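Local coordinates for putative hemin ABC transport system, membrane protein (Burkholderia cenocepacia J2315, PDB 5B57), which is probably the membrane-spanning subunit of an ABC transporter that imports heme, at residues 67-78 with 99-108; 311-319 with 333-342. All blocks are in the same frame, centred on the assembly; numbering follows the deposited sequence.

Interaction 1: 67-78 with 99-108; sequences SVVALCVGAYRI and VLLDIRAPRV. With DMU (decyl-beta-D-maltopyranoside), chain E.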
# COMPACT_ATOMS: atom_id res chain seq x y z
N SER A 67 27.90 6.51 26.43
CA SER A 67 29.07 6.86 25.64
C SER A 67 30.35 6.81 26.48
O SER A 67 31.33 6.15 26.12
CB SER A 67 28.87 8.25 25.05
OG SER A 67 29.63 8.41 23.91
N VAL A 68 30.36 7.52 27.61
CA VAL A 68 31.51 7.53 28.50
C VAL A 68 31.89 6.11 28.91
O VAL A 68 33.07 5.74 28.86
CB VAL A 68 31.22 8.41 29.73
CG1 VAL A 68 32.11 8.05 30.90
CG2 VAL A 68 31.41 9.86 29.38
N VAL A 69 30.91 5.30 29.30
CA VAL A 69 31.27 3.95 29.72
C VAL A 69 31.80 3.16 28.54
O VAL A 69 32.67 2.29 28.71
CB VAL A 69 30.11 3.23 30.43
CG1 VAL A 69 28.92 4.12 30.47
CG2 VAL A 69 29.78 1.88 29.79
N ALA A 70 31.37 3.47 27.31
CA ALA A 70 31.82 2.71 26.15
C ALA A 70 33.33 2.72 26.00
O ALA A 70 33.92 1.72 25.56
CB ALA A 70 31.17 3.25 24.87
N LEU A 71 33.99 3.83 26.38
CA LEU A 71 35.45 3.92 26.22
C LEU A 71 36.19 2.98 27.16
O LEU A 71 37.30 2.55 26.85
CB LEU A 71 35.92 5.35 26.47
CG LEU A 71 35.55 6.39 25.43
CD1 LEU A 71 35.53 7.76 26.08
CD2 LEU A 71 36.52 6.35 24.27
N CYS A 72 35.59 2.65 28.30
CA CYS A 72 36.24 1.84 29.32
C CYS A 72 36.01 0.35 29.19
O CYS A 72 36.72 -0.41 29.87
CB CYS A 72 35.75 2.28 30.69
SG CYS A 72 35.91 4.02 30.90
N VAL A 73 35.06 -0.10 28.35
CA VAL A 73 34.73 -1.52 28.30
C VAL A 73 35.05 -2.17 26.94
O VAL A 73 34.52 -3.23 26.65
CB VAL A 73 33.26 -1.76 28.68
CG1 VAL A 73 33.05 -1.62 30.19
CG2 VAL A 73 32.39 -0.80 27.90
N GLY A 74 35.93 -1.60 26.12
CA GLY A 74 36.30 -2.33 24.91
C GLY A 74 37.25 -3.49 25.16
O GLY A 74 37.19 -4.13 26.21
N ALA A 75 38.17 -3.78 24.23
CA ALA A 75 39.15 -4.84 24.50
C ALA A 75 40.15 -4.45 25.59
O ALA A 75 40.72 -5.35 26.22
CB ALA A 75 39.90 -5.24 23.23
N TYR A 76 40.37 -3.15 25.82
CA TYR A 76 41.26 -2.59 26.85
C TYR A 76 40.40 -2.13 28.03
O TYR A 76 39.62 -1.18 27.89
CB TYR A 76 42.07 -1.42 26.27
CG TYR A 76 43.00 -0.66 27.21
CD1 TYR A 76 44.27 -1.14 27.50
CD2 TYR A 76 42.62 0.57 27.77
CE1 TYR A 76 45.12 -0.44 28.35
CE2 TYR A 76 43.48 1.28 28.63
CZ TYR A 76 44.73 0.76 28.91
OH TYR A 76 45.61 1.41 29.75
N ARG A 77 40.52 -2.80 29.18
CA ARG A 77 39.63 -2.52 30.32
C ARG A 77 40.28 -1.53 31.27
O ARG A 77 41.41 -1.73 31.73
CB ARG A 77 39.26 -3.79 31.08
CG ARG A 77 38.77 -4.92 30.22
CD ARG A 77 37.83 -4.39 29.19
NE ARG A 77 37.17 -5.44 28.43
CZ ARG A 77 35.86 -5.66 28.46
NH1 ARG A 77 35.07 -4.89 29.21
NH2 ARG A 77 35.34 -6.63 27.72
N ILE A 78 39.56 -0.46 31.60
CA ILE A 78 40.14 0.58 32.42
C ILE A 78 39.02 1.28 33.19
O ILE A 78 37.95 1.53 32.62
CB ILE A 78 40.97 1.54 31.56
CG1 ILE A 78 41.57 2.64 32.43
CG2 ILE A 78 40.17 2.12 30.39
CD1 ILE A 78 42.79 3.19 31.82
N VAL A 99 45.66 4.11 23.52
CA VAL A 99 44.61 3.12 23.27
C VAL A 99 43.23 3.78 23.28
O VAL A 99 42.36 3.45 22.46
CB VAL A 99 44.70 1.97 24.29
CG1 VAL A 99 43.43 1.14 24.27
CG2 VAL A 99 45.92 1.09 24.03
N LEU A 100 42.99 4.72 24.19
CA LEU A 100 41.68 5.36 24.25
C LEU A 100 41.49 6.37 23.13
O LEU A 100 40.50 6.31 22.39
CB LEU A 100 41.46 6.03 25.60
CG LEU A 100 41.38 5.10 26.81
CD1 LEU A 100 41.00 5.86 28.07
CD2 LEU A 100 40.39 4.00 26.54
N LEU A 101 42.41 7.33 22.98
CA LEU A 101 42.18 8.38 21.99
C LEU A 101 42.40 7.91 20.56
O LEU A 101 41.94 8.59 19.63
CB LEU A 101 43.07 9.59 22.28
CG LEU A 101 42.47 10.87 21.71
CD1 LEU A 101 41.97 11.76 22.83
CD2 LEU A 101 43.47 11.59 20.84
N ASP A 102 43.08 6.79 20.34
CA ASP A 102 43.39 6.35 18.98
C ASP A 102 42.66 5.10 18.52
O ASP A 102 42.40 4.96 17.33
CB ASP A 102 44.89 6.10 18.81
CG ASP A 102 45.66 7.36 18.63
OD1 ASP A 102 45.00 8.41 18.48
OD2 ASP A 102 46.91 7.29 18.63
N ILE A 103 42.34 4.17 19.42
CA ILE A 103 41.72 2.91 19.06
C ILE A 103 40.27 2.85 19.53
O ILE A 103 39.41 2.29 18.85
CB ILE A 103 42.53 1.72 19.62
CG1 ILE A 103 44.03 1.99 19.55
CG2 ILE A 103 42.14 0.44 18.93
CD1 ILE A 103 44.59 2.08 18.14
N ARG A 104 39.98 3.38 20.71
CA ARG A 104 38.61 3.29 21.19
C ARG A 104 37.73 4.41 20.64
O ARG A 104 36.72 4.11 19.99
CB ARG A 104 38.56 3.26 22.73
CG ARG A 104 37.66 2.13 23.25
CD ARG A 104 36.41 1.93 22.40
NE ARG A 104 35.27 1.45 23.17
CZ ARG A 104 34.62 0.32 22.92
NH1 ARG A 104 35.00 -0.46 21.92
NH2 ARG A 104 33.57 -0.04 23.66
N ALA A 105 38.09 5.69 20.91
CA ALA A 105 37.34 6.90 20.62
C ALA A 105 36.77 6.89 19.20
O ALA A 105 35.55 7.00 19.05
CB ALA A 105 38.19 8.15 20.86
N PRO A 106 37.57 6.73 18.14
CA PRO A 106 36.97 6.76 16.79
C PRO A 106 35.86 5.75 16.61
O PRO A 106 34.93 5.99 15.84
CB PRO A 106 38.16 6.46 15.86
CG PRO A 106 39.37 6.69 16.67
CD PRO A 106 38.97 6.29 18.07
N ARG A 107 35.93 4.63 17.32
CA ARG A 107 34.88 3.64 17.20
C ARG A 107 33.64 4.09 17.96
O ARG A 107 32.52 3.94 17.46
CB ARG A 107 35.39 2.30 17.71
CG ARG A 107 34.34 1.26 17.80
CD ARG A 107 34.89 -0.11 17.54
NE ARG A 107 33.85 -1.09 17.79
CZ ARG A 107 34.02 -2.40 17.63
NH1 ARG A 107 35.20 -2.86 17.23
NH2 ARG A 107 33.03 -3.24 17.87
N VAL A 108 33.82 4.65 19.15
CA VAL A 108 32.65 5.15 19.88
C VAL A 108 32.02 6.31 19.15
O VAL A 108 30.80 6.37 18.99
CB VAL A 108 33.03 5.53 21.32
CG1 VAL A 108 31.89 6.28 21.94
CG2 VAL A 108 33.33 4.28 22.13
C1 DMU E . 39.51 15.59 13.35
C2 DMU E . 40.78 14.81 13.54
C3 DMU E . 41.19 14.83 15.02
C4 DMU E . 40.01 14.38 15.93
O5 DMU E . 38.83 15.15 15.62
C6 DMU E . 38.43 15.00 14.24
O7 DMU E . 42.31 13.96 15.20
O16 DMU E . 37.20 15.69 14.00
C18 DMU E . 36.11 14.78 13.88
C19 DMU E . 35.07 15.11 14.94
C22 DMU E . 33.99 14.04 14.99
C25 DMU E . 32.75 14.57 15.71
C28 DMU E . 31.48 14.27 14.91
C31 DMU E . 30.58 15.51 14.78
C34 DMU E . 29.12 15.17 15.11
C37 DMU E . 28.15 16.08 14.33
C40 DMU E . 26.74 15.45 14.27
C43 DMU E . 25.87 15.93 15.41
O49 DMU E . 39.09 15.54 11.98
O55 DMU E . 41.82 15.35 12.72
C57 DMU E . 40.35 14.54 17.42
O61 DMU E . 41.28 13.51 17.82
C5 DMU E . 44.61 14.68 14.79
C7 DMU E . 45.21 13.33 14.37
C8 DMU E . 45.47 12.44 15.59
C9 DMU E . 44.24 12.36 16.47
O1 DMU E . 43.88 13.67 16.92
C10 DMU E . 43.47 14.51 15.82
O2 DMU E . 45.83 11.12 15.15
O3 DMU E . 44.12 15.36 13.62
O4 DMU E . 46.44 13.56 13.68
C11 DMU E . 44.51 11.48 17.68
O6 DMU E . 45.90 11.09 17.68
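Leu71 carries its CG beside the backbone N (chi1 -70°), and this sends CD2 into helix 99-108. The branch fits as a knob among Leu100, Arg104, Ala105 and Val108, with Leu71 CD2 4.2 Å from Ala105 CB. Arg104 reaches back the other way. Its chain bends at chi2 and chi3, which lays the guanidinium against the backbone of Ala70 and Gly74. Two nitrogens donate hydrogen bonds side-on to a single oxygen. Arg104 NE lies 2.8 Å and Arg104 NH2 2.6 Å from Ala70 O. Both come from the same face of the carbonyl plane, and the oxygen lies near the guanidinium plane. Gly74 CA sits over one face of the group, 3.7 Å from Arg104 CZ. Arg104 has two deposited conformers, so this grip describes one of them. Further along, Tyr76 lays one ring face on Val99, whose CG1 is 3.5 Å from Tyr76 CG. Ala70 CB meets Val108 CG2 at 3.6 Å. Asp102 OD1 accepts a hydrogen bond from O6 of the bound detergent, decyl-beta-D-maltopyranoside. The pair is a crossing at 134° between helices 54-72 and 94-128 of a FecCD-type permease, with an arginine side chain bound to a backbone carbonyl of the neighbouring helix.

Interaction 2: 311-319 with 333-342; sequences IGLVAPHCV and GAALLGALLT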
# COMPACT_ATOMS: atom_id res chain seq x y z
N ILE A 311 18.17 0.45 12.35
CA ILE A 311 18.06 1.57 13.28
C ILE A 311 17.12 2.64 12.73
O ILE A 311 16.22 3.10 13.44
CB ILE A 311 19.44 2.17 13.64
CG1 ILE A 311 20.08 1.42 14.79
CG2 ILE A 311 19.31 3.64 14.14
CD1 ILE A 311 20.56 0.15 14.41
N GLY A 312 17.31 3.04 11.47
CA GLY A 312 16.50 4.10 10.88
C GLY A 312 15.01 3.79 10.80
O GLY A 312 14.22 4.70 10.49
N LEU A 313 14.60 2.53 11.01
CA LEU A 313 13.20 2.17 11.17
C LEU A 313 12.79 2.24 12.64
O LEU A 313 11.84 2.94 12.99
CB LEU A 313 12.95 0.77 10.61
CG LEU A 313 12.10 0.54 9.36
CD1 LEU A 313 12.66 1.22 8.13
CD2 LEU A 313 11.99 -0.95 9.08
N VAL A 314 13.55 1.55 13.51
CA VAL A 314 13.22 1.46 14.93
C VAL A 314 13.24 2.83 15.61
O VAL A 314 12.29 3.22 16.28
CB VAL A 314 14.20 0.49 15.64
CG1 VAL A 314 14.02 0.57 17.15
CG2 VAL A 314 14.02 -0.92 15.13
N ALA A 315 14.35 3.54 15.52
CA ALA A 315 14.47 4.72 16.37
C ALA A 315 13.37 5.74 16.11
O ALA A 315 12.66 6.08 17.06
CB ALA A 315 15.88 5.31 16.25
N PRO A 316 13.12 6.21 14.88
CA PRO A 316 12.08 7.25 14.74
C PRO A 316 10.69 6.75 15.06
O PRO A 316 9.78 7.57 15.18
CB PRO A 316 12.19 7.67 13.27
CG PRO A 316 12.78 6.55 12.61
CD PRO A 316 13.65 5.80 13.58
N HIS A 317 10.51 5.44 15.21
CA HIS A 317 9.21 4.90 15.58
C HIS A 317 8.96 4.91 17.07
O HIS A 317 7.82 5.11 17.49
CB HIS A 317 9.05 3.47 15.06
CG HIS A 317 7.63 2.99 15.08
ND1 HIS A 317 6.72 3.34 14.10
CD2 HIS A 317 6.96 2.24 15.98
CE1 HIS A 317 5.55 2.79 14.39
NE2 HIS A 317 5.67 2.13 15.52
N CYS A 318 9.97 4.72 17.90
CA CYS A 318 9.72 4.81 19.33
C CYS A 318 9.58 6.26 19.77
O CYS A 318 8.71 6.59 20.58
CB CYS A 318 10.82 4.11 20.12
SG CYS A 318 11.26 2.48 19.46
N VAL A 319 10.43 7.13 19.23
CA VAL A 319 10.36 8.53 19.60
C VAL A 319 8.99 9.08 19.23
O VAL A 319 8.42 9.90 19.97
CB VAL A 319 11.48 9.33 18.92
CG1 VAL A 319 11.18 10.82 19.03
CG2 VAL A 319 12.86 8.92 19.49
N GLY A 333 14.97 13.75 18.27
CA GLY A 333 14.64 12.64 19.14
C GLY A 333 15.13 11.32 18.59
O GLY A 333 15.75 10.52 19.29
N ALA A 334 14.86 11.08 17.30
CA ALA A 334 15.24 9.80 16.72
C ALA A 334 16.76 9.67 16.62
O ALA A 334 17.32 8.59 16.85
CB ALA A 334 14.58 9.65 15.36
N ALA A 335 17.45 10.77 16.31
CA ALA A 335 18.91 10.72 16.22
C ALA A 335 19.55 10.40 17.57
O ALA A 335 20.43 9.53 17.65
CB ALA A 335 19.44 12.03 15.61
N LEU A 336 19.10 11.05 18.66
CA LEU A 336 19.59 10.66 19.99
C LEU A 336 19.31 9.19 20.27
O LEU A 336 20.23 8.43 20.62
CB LEU A 336 18.97 11.53 21.07
CG LEU A 336 19.25 13.02 21.15
CD1 LEU A 336 18.52 13.55 22.35
CD2 LEU A 336 20.73 13.27 21.28
N LEU A 337 18.06 8.76 20.14
CA LEU A 337 17.75 7.35 20.39
C LEU A 337 18.50 6.42 19.42
O LEU A 337 18.88 5.29 19.80
CB LEU A 337 16.25 7.09 20.30
CG LEU A 337 15.95 5.62 20.60
CD1 LEU A 337 16.34 5.29 22.06
CD2 LEU A 337 14.51 5.22 20.27
N GLY A 338 18.72 6.85 18.18
CA GLY A 338 19.50 6.01 17.28
C GLY A 338 20.94 5.88 17.73
O GLY A 338 21.51 4.79 17.75
N ALA A 339 21.56 7.01 18.07
CA ALA A 339 22.90 6.96 18.64
C ALA A 339 22.90 6.10 19.90
O ALA A 339 23.80 5.27 20.08
CB ALA A 339 23.39 8.37 18.92
N LEU A 340 21.88 6.24 20.74
CA LEU A 340 21.83 5.40 21.93
C LEU A 340 21.71 3.91 21.58
O LEU A 340 22.40 3.07 22.16
CB LEU A 340 20.69 5.84 22.85
CG LEU A 340 20.68 5.04 24.15
CD1 LEU A 340 22.02 5.17 24.91
CD2 LEU A 340 19.54 5.48 25.02
N LEU A 341 20.86 3.57 20.62
CA LEU A 341 20.68 2.16 20.30
C LEU A 341 21.91 1.56 19.58
O LEU A 341 22.32 0.44 19.88
CB LEU A 341 19.41 1.97 19.46
CG LEU A 341 18.08 2.21 20.18
CD1 LEU A 341 16.99 2.51 19.18
CD2 LEU A 341 17.68 1.03 21.05
N THR A 342 22.49 2.28 18.62
CA THR A 342 23.65 1.76 17.88
C THR A 342 24.81 1.47 18.81
O THR A 342 25.46 0.42 18.73
CB THR A 342 24.09 2.78 16.84
OG1 THR A 342 22.98 3.10 16.00
CG2 THR A 342 25.22 2.23 16.01
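Leu337 starts at a CB that lies 3.9 Å from Val319 CG2. From there CG is set anti to the backbone N (chi1 -179°), which carries the chain towards helix 311-319. At the tip, Leu337 CD2 rests 3.9 Å from Cys318 CB and 3.8 Å from Ala315 O. The same leucine also touches Leu59 of helix 54-72.

Ala315 answers from the facing helix. Its side chain is a small knob among Ala334, Leu337, Gly338 and Leu341, and Ala315 CB comes 3.6 Å from Ala334 O. Next to it, Pro316 and Ala334 bring the backbones closest, with Ala334 CB 3.5 Å from Pro316 CA. Val319 lies over the start of the second segment and puts both methyls on the backbone of Gly333. At the other end Ile311 and Thr342 cross at about a right angle, and Ile311 CG1 is 3.6 Å from Thr342 OG1. Ile311 CG2 packs on Gly338 CA. The helix axes approach to 8.0 Å and cross at 125°.

Pro316 has no N-H to give to the turn before, and helix 311-319 is kinked there. Gly312 O, one turn back, accepts a hydrogen bond from Gln126 NE2.

No hydrogen bond joins the two segments. Thr342 OG1 gives its proton to Gly338 O in its own helix, 2.8 Å away, so the buried hydroxyl is satisfied without a partner across the contact. The pairing therefore rests on van der Waals packing of apolar side chains against each other and against backbone at Gly333 and Gly338.

Overall arrangement
Both contacts join crossing helices of one FecCD-type chain, but at different depths. Interaction 2 is buried, its centre about 10 Å from the centre of the chain. Interaction 1 is partly buried, its centre about 21 Å from that point, and borders a bound detergent. The two centres lie 22 Å apart, and their nearest atoms, about 6 Å apart, do not touch. The same elements still link them. Helix 327-352 supplies 333-342 to interaction 2, and its Leu343 and Leu347 cover Ala70 of interaction 1. Helices 54-72 and 94-128 in turn pack on interaction 2. The chemistry differs: arginine-to-carbonyl hydrogen bonds cross the outer contact, whereas the inner one is apolar packing without any.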